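Local coordinates for protein starch synthase I (Hordeum vulgare, PDB 4HLN) that is a plant glycosyltransferase of the starch and glycogen synthase family, with two Rossmann-like domains in a GT-B arrangement, and carries a bound glycan, at residues 127-132 and 149-154; 190-195 and 313-318; 391-396 and 612-617; 401-406 and 534-539; 407-412 and 508-513. All coordinates share one frame; numbering follows the deposited sequence.

Contact 1 (127-132 and 149-154); sequences IVFVTG and SLPIAL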
# COMPACT_ATOMS: atom_id res chain seq x y z
N ILE A 127 1.52 -10.56 -17.10
CA ILE A 127 1.99 -9.95 -15.87
C ILE A 127 2.20 -10.99 -14.80
O ILE A 127 1.30 -11.78 -14.52
CB ILE A 127 0.99 -8.91 -15.37
CG1 ILE A 127 0.70 -7.90 -16.47
CG2 ILE A 127 1.55 -8.18 -14.18
CD1 ILE A 127 -0.41 -6.96 -16.14
N VAL A 128 3.39 -10.99 -14.21
CA VAL A 128 3.73 -11.99 -13.21
C VAL A 128 4.00 -11.31 -11.88
O VAL A 128 5.04 -10.67 -11.69
CB VAL A 128 4.96 -12.82 -13.63
CG1 VAL A 128 5.23 -13.91 -12.62
CG2 VAL A 128 4.78 -13.42 -15.04
N PHE A 129 3.05 -11.42 -10.96
CA PHE A 129 3.27 -10.94 -9.59
C PHE A 129 4.10 -11.94 -8.81
O PHE A 129 3.82 -13.12 -8.84
CB PHE A 129 1.94 -10.72 -8.87
CG PHE A 129 1.19 -9.52 -9.34
CD1 PHE A 129 1.30 -8.31 -8.68
CD2 PHE A 129 0.42 -9.59 -10.50
CE1 PHE A 129 0.62 -7.20 -9.14
CE2 PHE A 129 -0.26 -8.48 -10.97
CZ PHE A 129 -0.16 -7.28 -10.29
N VAL A 130 5.12 -11.45 -8.12
CA VAL A 130 5.88 -12.29 -7.20
C VAL A 130 5.78 -11.73 -5.78
O VAL A 130 5.98 -10.53 -5.55
CB VAL A 130 7.34 -12.46 -7.66
CG1 VAL A 130 8.06 -13.53 -6.82
CG2 VAL A 130 7.38 -12.82 -9.15
N THR A 131 5.47 -12.59 -4.82
CA THR A 131 5.15 -12.11 -3.49
C THR A 131 5.36 -13.16 -2.42
O THR A 131 5.30 -14.36 -2.69
CB THR A 131 3.69 -11.59 -3.42
OG1 THR A 131 3.41 -11.07 -2.11
CG2 THR A 131 2.72 -12.71 -3.74
N GLY A 132 5.63 -12.71 -1.20
CA GLY A 132 5.82 -13.60 -0.07
C GLY A 132 4.53 -13.75 0.72
O GLY A 132 4.44 -14.60 1.59
N SER A 149 -6.09 -6.65 -4.40
CA SER A 149 -6.98 -6.97 -5.49
C SER A 149 -6.38 -6.57 -6.85
O SER A 149 -6.99 -6.81 -7.90
CB SER A 149 -8.35 -6.32 -5.27
OG SER A 149 -8.42 -5.66 -4.02
N LEU A 150 -5.19 -5.97 -6.84
CA LEU A 150 -4.61 -5.47 -8.09
C LEU A 150 -4.55 -6.54 -9.18
O LEU A 150 -5.02 -6.32 -10.29
CB LEU A 150 -3.24 -4.82 -7.89
CG LEU A 150 -2.69 -4.25 -9.20
CD1 LEU A 150 -3.64 -3.22 -9.77
CD2 LEU A 150 -1.28 -3.67 -9.05
N PRO A 151 -3.98 -7.71 -8.86
CA PRO A 151 -3.97 -8.83 -9.82
C PRO A 151 -5.36 -9.15 -10.40
O PRO A 151 -5.51 -9.23 -11.62
CB PRO A 151 -3.46 -10.00 -8.98
CG PRO A 151 -2.54 -9.34 -7.97
CD PRO A 151 -3.18 -8.01 -7.66
N ILE A 152 -6.35 -9.32 -9.53
CA ILE A 152 -7.70 -9.65 -9.98
C ILE A 152 -8.28 -8.56 -10.91
O ILE A 152 -9.04 -8.85 -11.84
CB ILE A 152 -8.66 -9.94 -8.78
CG1 ILE A 152 -8.15 -11.12 -7.96
CG2 ILE A 152 -10.01 -10.29 -9.25
CD1 ILE A 152 -7.03 -10.72 -6.96
N ALA A 153 -7.87 -7.31 -10.68
CA ALA A 153 -8.40 -6.16 -11.43
C ALA A 153 -7.78 -6.11 -12.81
O ALA A 153 -8.47 -5.89 -13.81
CB ALA A 153 -8.12 -4.86 -10.69
N LEU A 154 -6.46 -6.27 -12.84
CA LEU A 154 -5.73 -6.38 -14.09
C LEU A 154 -6.25 -7.54 -14.93
O LEU A 154 -6.48 -7.39 -16.12
CB LEU A 154 -4.26 -6.56 -13.80
CG LEU A 154 -3.53 -5.29 -13.36
CD1 LEU A 154 -2.13 -5.63 -12.93
CD2 LEU A 154 -3.50 -4.24 -14.46
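Phe129 reaches from strand 127-130 to the first turn of helix 150-154, and its ring carries most of the contact. CB leaves the strand toward the helix, and CG sits anti to the carbonyl carbon (chi1 -73°), which turns one ring face to Pro151. Pro151 CG hangs almost exactly over the middle of the Phe129 ring, 3.7 Å from its centroid, in a CH-pi contact only 4° off the normal. Farther out, the edge takes over. Phe129 CE1 lies 4.0 Å from Leu150 CD2, and at the tip CZ meets Leu154 CD1 at 3.7 Å, both leucine methyls being close to the ring plane. Leu154 CD1 also touches Ile127 CD1, two residues back along the strand from Phe129, at 3.9 Å. The contact is wholly apolar, with no hydrogen bond across it. Val161, Val163 and Val267, on the two neighbouring strands, also touch the Phe129 side chain. Strand and helix segments run nearly antiparallel, their axes 10.4 Å apart at closest approach. The helix leads on to strand 160-166, which pairs in parallel with 126-130: the beta-alpha-beta unit that opens the N-terminal Rossmann-like domain of a GT-B enzyme.

Contact 2 (190-195 and 313-318); sequences PCFGGS and YPDLGL
Phe192 and Asp315 bring two loops together backbone to backbone, their CA atoms only 4.2 Å apart. Residues 190-195 form the turn of a beta hairpin joining strands 181-190 and 195-205, at the outer edge of the large sheet of the N-terminal domain. Cys191 N bonds to Gly194 O across the base of that turn, while Phe192 and Gly193 both take positive phi values. The other loop ends a 3-10 segment at 313-316 and leaves it through Gly317, also at positive phi. One hydrogen bond joins the two: Phe192 N-H donates to Asp315 O at 2.8 Å (N to O), nearly straight. It arrives in the carbonyl plane on a lone pair, with a C=O...N angle of 135°.

The side chains fold around this bond. Phe192 CG stands anti to the carbonyl carbon (chi1 -73°), which brings one ring face over the Asp315 side chain. Asp315 CB makes a CH-pi contact there, 3.7 Å from the ring centroid but displaced toward the CD1 side, with CD1 itself 3.6 Å from CB. The carboxylate lies almost parallel to the ring, the planes 7° apart. Cys191 SG sits at the edge of the same ring, near its plane. Beyond the two loops, Phe237 of helix 235-252 meets Phe192 edge-to-face, and Tyr244 OH bonds to Leu316 O. Leu316 sets off away from the hairpin, yet its CD2 methyl returns to 4.2 Å from Phe192 CZ.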
# COMPACT_ATOMS: atom_id res chain seq x y z
N PRO A 190 20.37 -24.44 -7.95
CA PRO A 190 21.71 -24.51 -7.35
C PRO A 190 21.97 -23.26 -6.49
O PRO A 190 22.04 -22.13 -7.00
CB PRO A 190 22.63 -24.54 -8.57
CG PRO A 190 21.89 -23.68 -9.56
CD PRO A 190 20.41 -23.92 -9.33
N CYS A 191 22.07 -23.47 -5.19
CA CYS A 191 22.35 -22.40 -4.24
C CYS A 191 22.50 -22.99 -2.85
O CYS A 191 22.24 -24.16 -2.64
CB CYS A 191 21.23 -21.35 -4.25
SG CYS A 191 19.62 -21.94 -3.62
N PHE A 192 22.94 -22.16 -1.92
CA PHE A 192 23.12 -22.58 -0.53
C PHE A 192 23.84 -23.91 -0.37
O PHE A 192 23.35 -24.82 0.31
CB PHE A 192 21.80 -22.56 0.21
CG PHE A 192 21.34 -21.18 0.50
CD1 PHE A 192 21.61 -20.59 1.74
CD2 PHE A 192 20.70 -20.43 -0.49
CE1 PHE A 192 21.21 -19.29 2.01
CE2 PHE A 192 20.29 -19.14 -0.23
CZ PHE A 192 20.55 -18.56 1.03
N GLY A 193 25.02 -23.98 -0.98
CA GLY A 193 25.90 -25.13 -0.87
C GLY A 193 25.21 -26.41 -1.28
O GLY A 193 25.14 -27.38 -0.51
N GLY A 194 24.67 -26.42 -2.49
CA GLY A 194 23.98 -27.58 -2.97
C GLY A 194 22.95 -27.28 -4.04
O GLY A 194 23.08 -26.32 -4.82
N SER A 195 21.93 -28.11 -4.07
CA SER A 195 20.93 -28.03 -5.11
C SER A 195 19.60 -28.36 -4.47
O SER A 195 19.44 -29.42 -3.89
CB SER A 195 21.24 -29.03 -6.20
OG SER A 195 20.52 -28.74 -7.38
N TYR A 313 26.80 -13.93 0.62
CA TYR A 313 26.66 -13.70 -0.82
C TYR A 313 26.86 -14.94 -1.71
O TYR A 313 26.08 -15.16 -2.62
CB TYR A 313 27.55 -12.59 -1.34
CG TYR A 313 27.35 -12.35 -2.81
CD1 TYR A 313 28.24 -12.86 -3.76
CD2 TYR A 313 26.25 -11.64 -3.26
CE1 TYR A 313 28.05 -12.65 -5.12
CE2 TYR A 313 26.05 -11.42 -4.62
CZ TYR A 313 26.94 -11.93 -5.54
OH TYR A 313 26.71 -11.70 -6.88
N PRO A 314 27.90 -15.75 -1.44
CA PRO A 314 28.11 -16.92 -2.31
C PRO A 314 26.95 -17.90 -2.25
O PRO A 314 26.66 -18.57 -3.24
CB PRO A 314 29.39 -17.55 -1.74
CG PRO A 314 30.04 -16.47 -0.89
CD PRO A 314 28.88 -15.68 -0.35
N ASP A 315 26.27 -17.99 -1.12
CA ASP A 315 25.10 -18.87 -1.04
C ASP A 315 23.98 -18.56 -2.06
O ASP A 315 23.19 -19.43 -2.39
CB ASP A 315 24.54 -18.90 0.37
CG ASP A 315 25.39 -19.73 1.31
OD1 ASP A 315 25.82 -20.82 0.89
OD2 ASP A 315 25.64 -19.27 2.45
N LEU A 316 23.91 -17.32 -2.55
CA LEU A 316 22.84 -16.93 -3.46
C LEU A 316 22.99 -17.49 -4.88
O LEU A 316 22.09 -17.36 -5.69
CB LEU A 316 22.69 -15.40 -3.52
CG LEU A 316 22.61 -14.68 -2.16
CD1 LEU A 316 22.55 -13.17 -2.33
CD2 LEU A 316 21.43 -15.18 -1.31
N GLY A 317 24.13 -18.11 -5.17
CA GLY A 317 24.33 -18.70 -6.48
C GLY A 317 24.40 -17.74 -7.67
O GLY A 317 24.26 -18.17 -8.80
N LEU A 318 24.60 -16.45 -7.41
CA LEU A 318 24.88 -15.48 -8.46
C LEU A 318 26.37 -15.40 -8.74
O LEU A 318 27.18 -15.82 -7.92
CB LEU A 318 24.43 -14.09 -8.01
CG LEU A 318 22.95 -13.88 -7.75
CD1 LEU A 318 22.79 -12.60 -6.95
CD2 LEU A 318 22.19 -13.81 -9.06

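Contact 3 (391-396 and 612-617); sequences GIVNGI and DHAAEQ
His613 O is gripped twice by Gln617, the residue whose CG meets Val393 across this contact. The backbone Gln617 N makes a rather long helical i to i+4 bond to His613 O, at 3.3 Å. From the opposite face of the carbonyl plane, Gln617 NE2 gives a second bond to His613 O at 3.2 Å, tilted from that plane and moderately bent. The side chain can fold back this way because it turns at chi2 (-65°). The curl also places NE2 above one face of the His613 imidazole, offset toward the rim. Toward the loop the glutamine presents hydrocarbon, and Gln617 CG lies 4.2 Å from Val393 CG1.

That valine methyl is the main probe from loop 391-396. CG1 stands anti to the backbone N (chi1 177°) and rests 3.9 Å from Ala614 CB. One residue on, the backbone carbonyl Asn394 O also lies 3.9 Å from the Ala614 methyl, and Gly395 N is a little farther from it. Tyr618 OH, on the next turn of helix 611-627, bonds to Val393 N.

In the fold, the loop leaves the last strand of the N-terminal sheet, and the helix is the closing one of the chain, lying against the N-terminal domain as is usual in GT-B enzymes. With no hydrogen bond between the two segments and Gln617 NE2 bonded within its own helix, they meet mainly through methyl and methylene groups plus one carbonyl. The segments therefore fit by shape, and a polar tie between loop and helix comes from Tyr618.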
# COMPACT_ATOMS: atom_id res chain seq x y z
N GLY A 391 4.06 6.59 -6.71
CA GLY A 391 3.44 6.18 -5.46
C GLY A 391 2.56 4.95 -5.64
O GLY A 391 2.16 4.62 -6.76
N ILE A 392 2.27 4.28 -4.53
CA ILE A 392 1.32 3.17 -4.56
C ILE A 392 -0.06 3.75 -4.86
O ILE A 392 -0.42 4.79 -4.34
CB ILE A 392 1.23 2.47 -3.20
CG1 ILE A 392 2.62 2.26 -2.58
CG2 ILE A 392 0.48 1.16 -3.34
CD1 ILE A 392 3.13 0.84 -2.67
N VAL A 393 -0.82 3.10 -5.73
CA VAL A 393 -2.19 3.54 -5.99
C VAL A 393 -3.14 2.41 -5.68
O VAL A 393 -2.94 1.28 -6.14
CB VAL A 393 -2.39 4.02 -7.44
CG1 VAL A 393 -3.86 4.41 -7.69
CG2 VAL A 393 -1.46 5.19 -7.76
N ASN A 394 -4.17 2.72 -4.89
CA ASN A 394 -5.15 1.73 -4.46
C ASN A 394 -6.57 2.04 -4.95
O ASN A 394 -6.83 3.12 -5.50
CB ASN A 394 -5.13 1.56 -2.93
CG ASN A 394 -3.75 1.08 -2.39
OD1 ASN A 394 -3.12 1.75 -1.57
ND2 ASN A 394 -3.30 -0.09 -2.85
N GLY A 395 -7.49 1.09 -4.78
CA GLY A 395 -8.88 1.31 -5.11
C GLY A 395 -9.78 0.90 -3.95
O GLY A 395 -9.31 0.36 -2.94
N ILE A 396 -11.08 1.16 -4.09
CA ILE A 396 -12.04 0.75 -3.08
C ILE A 396 -13.21 0.11 -3.79
O ILE A 396 -13.44 0.39 -4.95
CB ILE A 396 -12.59 1.96 -2.26
CG1 ILE A 396 -13.56 2.79 -3.11
CG2 ILE A 396 -11.46 2.81 -1.70
CD1 ILE A 396 -13.94 4.13 -2.49
N ASP A 612 -10.23 -0.17 -11.33
CA ASP A 612 -10.00 0.04 -12.76
C ASP A 612 -9.12 1.25 -12.95
O ASP A 612 -8.17 1.22 -13.73
CB ASP A 612 -11.31 0.24 -13.52
CG ASP A 612 -11.80 -1.04 -14.17
OD1 ASP A 612 -10.95 -1.87 -14.58
OD2 ASP A 612 -13.03 -1.21 -14.26
N HIS A 613 -9.43 2.31 -12.22
CA HIS A 613 -8.67 3.53 -12.36
C HIS A 613 -7.25 3.24 -11.88
O HIS A 613 -6.28 3.67 -12.50
CB HIS A 613 -9.30 4.64 -11.54
CG HIS A 613 -8.61 5.95 -11.69
ND1 HIS A 613 -7.58 6.34 -10.86
CD2 HIS A 613 -8.80 6.97 -12.57
CE1 HIS A 613 -7.16 7.54 -11.23
NE2 HIS A 613 -7.89 7.94 -12.26
N ALA A 614 -7.15 2.48 -10.80
CA ALA A 614 -5.85 2.14 -10.25
C ALA A 614 -5.04 1.30 -11.24
O ALA A 614 -3.86 1.59 -11.48
CB ALA A 614 -6.03 1.39 -8.94
N ALA A 615 -5.66 0.28 -11.82
CA ALA A 615 -4.97 -0.61 -12.76
C ALA A 615 -4.53 0.16 -14.01
O ALA A 615 -3.48 -0.12 -14.59
CB ALA A 615 -5.84 -1.78 -13.13
N GLU A 616 -5.35 1.12 -14.42
CA GLU A 616 -5.00 2.00 -15.52
C GLU A 616 -3.64 2.67 -15.25
O GLU A 616 -2.78 2.71 -16.13
CB GLU A 616 -6.09 3.05 -15.65
CG GLU A 616 -6.24 3.66 -17.00
CD GLU A 616 -7.58 4.37 -17.13
OE1 GLU A 616 -8.37 4.33 -16.15
OE2 GLU A 616 -7.85 4.96 -18.20
N GLN A 617 -3.45 3.18 -14.03
CA GLN A 617 -2.20 3.82 -13.65
C GLN A 617 -1.02 2.85 -13.79
O GLN A 617 -0.01 3.15 -14.44
CB GLN A 617 -2.26 4.31 -12.21
CG GLN A 617 -3.54 5.00 -11.83
CD GLN A 617 -3.74 6.27 -12.59
OE1 GLN A 617 -2.98 7.22 -12.43
NE2 GLN A 617 -4.76 6.30 -13.45

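Contact 4 (401-406 and 534-539); sequences WNPTTD and AMQYGT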
# COMPACT_ATOMS: atom_id res chain seq x y z
N TRP A 401 -19.06 1.21 -0.80
CA TRP A 401 -18.85 2.63 -0.49
C TRP A 401 -19.41 3.58 -1.53
O TRP A 401 -18.70 4.06 -2.40
CB TRP A 401 -17.37 2.93 -0.24
CG TRP A 401 -16.78 2.05 0.83
CD1 TRP A 401 -16.25 0.81 0.67
CD2 TRP A 401 -16.70 2.35 2.23
NE1 TRP A 401 -15.82 0.31 1.88
CE2 TRP A 401 -16.08 1.24 2.85
CE3 TRP A 401 -17.08 3.44 3.02
CZ2 TRP A 401 -15.84 1.20 4.22
CZ3 TRP A 401 -16.84 3.39 4.38
CH2 TRP A 401 -16.23 2.28 4.97
N ASN A 402 -20.69 3.87 -1.40
CA ASN A 402 -21.33 4.81 -2.28
C ASN A 402 -22.42 5.53 -1.51
O ASN A 402 -23.35 4.89 -1.01
CB ASN A 402 -21.89 4.08 -3.50
CG ASN A 402 -22.51 5.01 -4.50
OD1 ASN A 402 -22.15 6.19 -4.58
ND2 ASN A 402 -23.45 4.50 -5.28
N PRO A 403 -22.31 6.86 -1.37
CA PRO A 403 -23.29 7.63 -0.59
C PRO A 403 -24.68 7.55 -1.19
O PRO A 403 -25.65 7.92 -0.54
CB PRO A 403 -22.77 9.07 -0.68
CG PRO A 403 -21.34 8.95 -1.08
CD PRO A 403 -21.22 7.70 -1.89
N THR A 404 -24.79 7.06 -2.42
CA THR A 404 -26.08 7.04 -3.08
C THR A 404 -26.86 5.76 -2.79
O THR A 404 -28.08 5.72 -2.91
CB THR A 404 -25.98 7.31 -4.59
OG1 THR A 404 -25.08 8.40 -4.83
CG2 THR A 404 -27.35 7.71 -5.13
N THR A 405 -26.16 4.71 -2.39
CA THR A 405 -26.84 3.44 -2.15
C THR A 405 -26.54 2.80 -0.80
O THR A 405 -27.14 1.80 -0.44
CB THR A 405 -26.46 2.43 -3.22
OG1 THR A 405 -25.06 2.14 -3.11
CG2 THR A 405 -26.77 3.00 -4.58
N ASP A 406 -25.61 3.39 -0.07
CA ASP A 406 -25.12 2.79 1.16
C ASP A 406 -26.26 2.39 2.10
O ASP A 406 -26.95 3.25 2.65
CB ASP A 406 -24.15 3.72 1.86
CG ASP A 406 -23.36 3.03 2.93
OD1 ASP A 406 -23.85 2.01 3.47
OD2 ASP A 406 -22.23 3.49 3.23
N ALA A 534 -13.35 8.86 2.40
CA ALA A 534 -13.69 10.24 2.73
C ALA A 534 -14.10 10.97 1.46
O ALA A 534 -15.20 11.50 1.36
CB ALA A 534 -12.52 10.94 3.40
N MET A 535 -13.19 10.98 0.49
CA MET A 535 -13.41 11.66 -0.78
C MET A 535 -14.66 11.13 -1.47
O MET A 535 -15.49 11.90 -1.96
CB MET A 535 -12.18 11.52 -1.67
CG MET A 535 -11.07 12.55 -1.37
SD MET A 535 -9.48 12.21 -2.16
CE MET A 535 -9.82 12.66 -3.86
N GLN A 536 -14.80 9.82 -1.50
CA GLN A 536 -15.96 9.17 -2.10
C GLN A 536 -17.25 9.67 -1.47
O GLN A 536 -18.31 9.64 -2.09
CB GLN A 536 -15.84 7.65 -1.95
CG GLN A 536 -17.03 6.85 -2.44
CD GLN A 536 -17.17 6.85 -3.97
OE1 GLN A 536 -16.43 7.55 -4.68
NE2 GLN A 536 -18.12 6.07 -4.47
N TYR A 537 -17.15 10.14 -0.23
CA TYR A 537 -18.32 10.52 0.54
C TYR A 537 -18.47 12.02 0.77
O TYR A 537 -19.32 12.45 1.55
CB TYR A 537 -18.29 9.81 1.90
CG TYR A 537 -18.88 8.44 1.84
CD1 TYR A 537 -18.30 7.47 1.06
CD2 TYR A 537 -20.02 8.12 2.56
CE1 TYR A 537 -18.84 6.21 0.98
CE2 TYR A 537 -20.57 6.85 2.49
CZ TYR A 537 -19.96 5.90 1.69
OH TYR A 537 -20.47 4.63 1.59
N GLY A 538 -17.63 12.82 0.11
CA GLY A 538 -17.68 14.26 0.31
C GLY A 538 -17.21 14.67 1.69
O GLY A 538 -17.55 15.74 2.20
N THR A 539 -16.43 13.80 2.32
CA THR A 539 -15.82 14.14 3.58
C THR A 539 -14.38 14.52 3.31
O THR A 539 -13.62 13.73 2.75
CB THR A 539 -15.90 12.98 4.57
OG1 THR A 539 -17.28 12.61 4.73
CG2 THR A 539 -15.30 13.36 5.92
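Gln536, at the end of helix 529-536, and Tyr537 just after it supply both hydrogen bonds to loop 401-406. Tyr537 OH donates to Asp406 OD2 at 2.7 Å, meeting the oxygen on its anti side and somewhat out of the carboxylate plane. Ring and carboxylate stand at 83° to each other. The same OD2 has a second partner in His509 ND1, which would help fix the carboxylate. Gln536 bends at chi2 (70°) so that NE2 reaches Trp401 O at 2.9 Å, in the plane of that carbonyl.

The aromatic pair is an offset edge-to-face one: the edge of Trp401 turns toward the Tyr537 face, with planes at 74° and centroids 6.0 Å apart. Trp401 CB adds an aliphatic touch, 3.8 Å from Tyr537 CE1. Beyond this pair the indole stacks with the rings of Tyr533 and His509.

Apolar packing comes from Pro403. Its CG sits over the middle of the Tyr537 ring, 3.9 Å from the centroid, in a CH-pi contact. Tyr537 is thus covered on one face by proline and held at its hydroxyl.

Tyr537 is the first residue to leave the helix, and a Schellman motif follows: Gly538, at positive phi, is the C-prime residue, Thr539 N bonds to Ala534 O and Gly538 N to Met535 O. The chain then enters strand 540-544 of the C-terminal Rossmann-like domain.

Contact 5 (407-412 and 508-513); sequences KCLPHH and SHRITA
Arg510 reaches from helix 508-513 to the backbone of Cys408 with its NE, 3.0 Å from Cys408 O. The bond is nearly straight, lies in the guanidinium plane and meets the carbonyl almost head-on. The chain, extended at chi2, bends at chi3 (-123°), turning NE to this oxygen, and the far end, NH1, forms a salt bridge with Glu431 of helix 419-432. The guanidinium is thus held through two of its nitrogens, NE by a carbonyl and NH1 by a carboxylate.

Cys408 points its CB toward the helix, 3.8 Å from His509 CB. SG lies anti to the carbonyl carbon (chi1 -65°), a setting that carries the sulfur over one face of the His509 imidazole, 4.5 Å from its centroid. The ring has its own polar partner, Asp406, at ND1.

The helix, 505-514, belongs to the C-terminal Rossmann-like domain, where it follows the outermost strand 497-501 and leads to strand 517-520 on the far side of strand 442-446. Ser508 and Thr512 pack against Ile446 of that sheet, and Thr512 OG1 bonds back to Ser508 O at 2.7 Å.

Leu409 starts out alongside the helix, but its chi1 of -57° swings the branch inward. CD1 comes to 3.6 Å from Ala513 CB and CD2 to 3.7 Å from the same atom, so both methyls straddle one alanine. Leu409 CD2 also comes within 3.7 Å of His509 O. At the margin, Pro410 lies obliquely against the aliphatic part of Arg510, its CD 4.2 Å from Arg510 CG.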
# COMPACT_ATOMS: atom_id res chain seq x y z
N LYS A 407 -26.43 1.09 2.29
CA LYS A 407 -27.50 0.58 3.14
C LYS A 407 -27.32 0.97 4.60
O LYS A 407 -28.29 0.99 5.36
CB LYS A 407 -27.61 -0.93 3.00
CG LYS A 407 -28.36 -1.37 1.75
CD LYS A 407 -28.26 -2.87 1.54
CE LYS A 407 -29.34 -3.36 0.58
NZ LYS A 407 -30.70 -3.26 1.20
N CYS A 408 -26.09 1.28 4.99
CA CYS A 408 -25.79 1.57 6.38
C CYS A 408 -26.18 3.01 6.81
O CYS A 408 -26.22 3.33 8.01
CB CYS A 408 -24.30 1.31 6.66
SG CYS A 408 -23.74 -0.42 6.50
N LEU A 409 -26.47 3.86 5.82
CA LEU A 409 -26.80 5.26 6.07
C LEU A 409 -28.29 5.55 6.20
O LEU A 409 -29.09 5.04 5.44
CB LEU A 409 -26.29 6.11 4.93
CG LEU A 409 -24.83 6.07 4.58
CD1 LEU A 409 -24.57 7.28 3.70
CD2 LEU A 409 -24.01 6.10 5.85
N PRO A 410 -28.66 6.44 7.13
CA PRO A 410 -30.06 6.84 7.29
C PRO A 410 -30.59 7.61 6.09
O PRO A 410 -31.80 7.58 5.83
CB PRO A 410 -30.00 7.76 8.51
CG PRO A 410 -28.62 8.36 8.43
CD PRO A 410 -27.77 7.19 8.03
N HIS A 411 -29.71 8.32 5.38
CA HIS A 411 -30.12 9.08 4.19
C HIS A 411 -29.09 8.98 3.08
O HIS A 411 -27.91 8.79 3.34
CB HIS A 411 -30.36 10.54 4.53
CG HIS A 411 -31.42 10.75 5.55
ND1 HIS A 411 -32.76 10.61 5.25
CD2 HIS A 411 -31.35 11.06 6.86
CE1 HIS A 411 -33.47 10.84 6.34
NE2 HIS A 411 -32.64 11.12 7.33
N HIS A 412 -29.54 9.12 1.85
CA HIS A 412 -28.63 8.99 0.73
C HIS A 412 -28.43 10.32 0.03
O HIS A 412 -29.28 11.21 0.08
CB HIS A 412 -29.12 7.91 -0.24
CG HIS A 412 -29.15 6.54 0.36
ND1 HIS A 412 -30.13 5.62 0.06
CD2 HIS A 412 -28.31 5.93 1.23
CE1 HIS A 412 -29.90 4.50 0.73
NE2 HIS A 412 -28.81 4.67 1.45
N SER A 508 -18.81 2.91 11.21
CA SER A 508 -17.75 3.57 10.48
C SER A 508 -18.30 4.20 9.18
O SER A 508 -17.84 5.27 8.76
CB SER A 508 -16.59 2.62 10.21
OG SER A 508 -17.01 1.54 9.40
N HIS A 509 -19.28 3.55 8.57
CA HIS A 509 -19.91 4.10 7.36
C HIS A 509 -20.63 5.40 7.72
O HIS A 509 -20.51 6.41 7.01
CB HIS A 509 -20.90 3.11 6.72
CG HIS A 509 -20.24 2.06 5.86
ND1 HIS A 509 -20.42 2.01 4.49
CD2 HIS A 509 -19.43 1.03 6.17
CE1 HIS A 509 -19.73 1.00 4.00
NE2 HIS A 509 -19.12 0.38 4.99
N ARG A 510 -21.37 5.39 8.83
CA ARG A 510 -22.11 6.57 9.27
C ARG A 510 -21.21 7.72 9.71
O ARG A 510 -21.55 8.89 9.51
CB ARG A 510 -23.05 6.22 10.41
CG ARG A 510 -24.39 5.70 9.95
CD ARG A 510 -25.17 5.18 11.14
NE ARG A 510 -25.52 3.79 10.90
CZ ARG A 510 -25.43 2.82 11.81
NH1 ARG A 510 -25.01 3.10 13.04
NH2 ARG A 510 -25.77 1.58 11.48
N ILE A 511 -20.07 7.38 10.31
CA ILE A 511 -19.11 8.42 10.66
C ILE A 511 -18.57 9.04 9.39
O ILE A 511 -18.51 10.26 9.26
CB ILE A 511 -17.96 7.88 11.51
CG1 ILE A 511 -18.42 7.76 12.96
CG2 ILE A 511 -16.76 8.80 11.44
CD1 ILE A 511 -17.56 6.85 13.77
N THR A 512 -18.20 8.19 8.43
CA THR A 512 -17.63 8.67 7.19
C THR A 512 -18.59 9.63 6.51
O THR A 512 -18.19 10.70 6.05
CB THR A 512 -17.30 7.52 6.25
OG1 THR A 512 -16.40 6.63 6.92
CG2 THR A 512 -16.63 8.02 4.97
N ALA A 513 -19.87 9.25 6.48
CA ALA A 513 -20.88 10.09 5.85
C ALA A 513 -21.22 11.32 6.68
O ALA A 513 -21.43 12.39 6.13
CB ALA A 513 -22.14 9.28 5.52

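From the N terminus, contact 1 closes a short loop inside the N-terminal domain, tying its sheet to helix 150-156. Contact 2 follows in series, joining an edge hairpin to the loop after strand 307-309. Contact 3 closes the widest loop, from the exit of the N-terminal sheet to helix 611-627. Contact 4 nests inside it, and contact 5 inside contact 4; these two fasten the connection between strand 389-391 and helix 419-432 to helices 529-536 and 505-514 of the C-terminal domain. Contacts 1 and 3 touch where Leu154 meets Ala615, 3 and 4 through Ile396, 4 and 5 along their shared loop and between Thr539 and Thr512. Contact 2 stands apart, about 53 Å from contact 4 between centres.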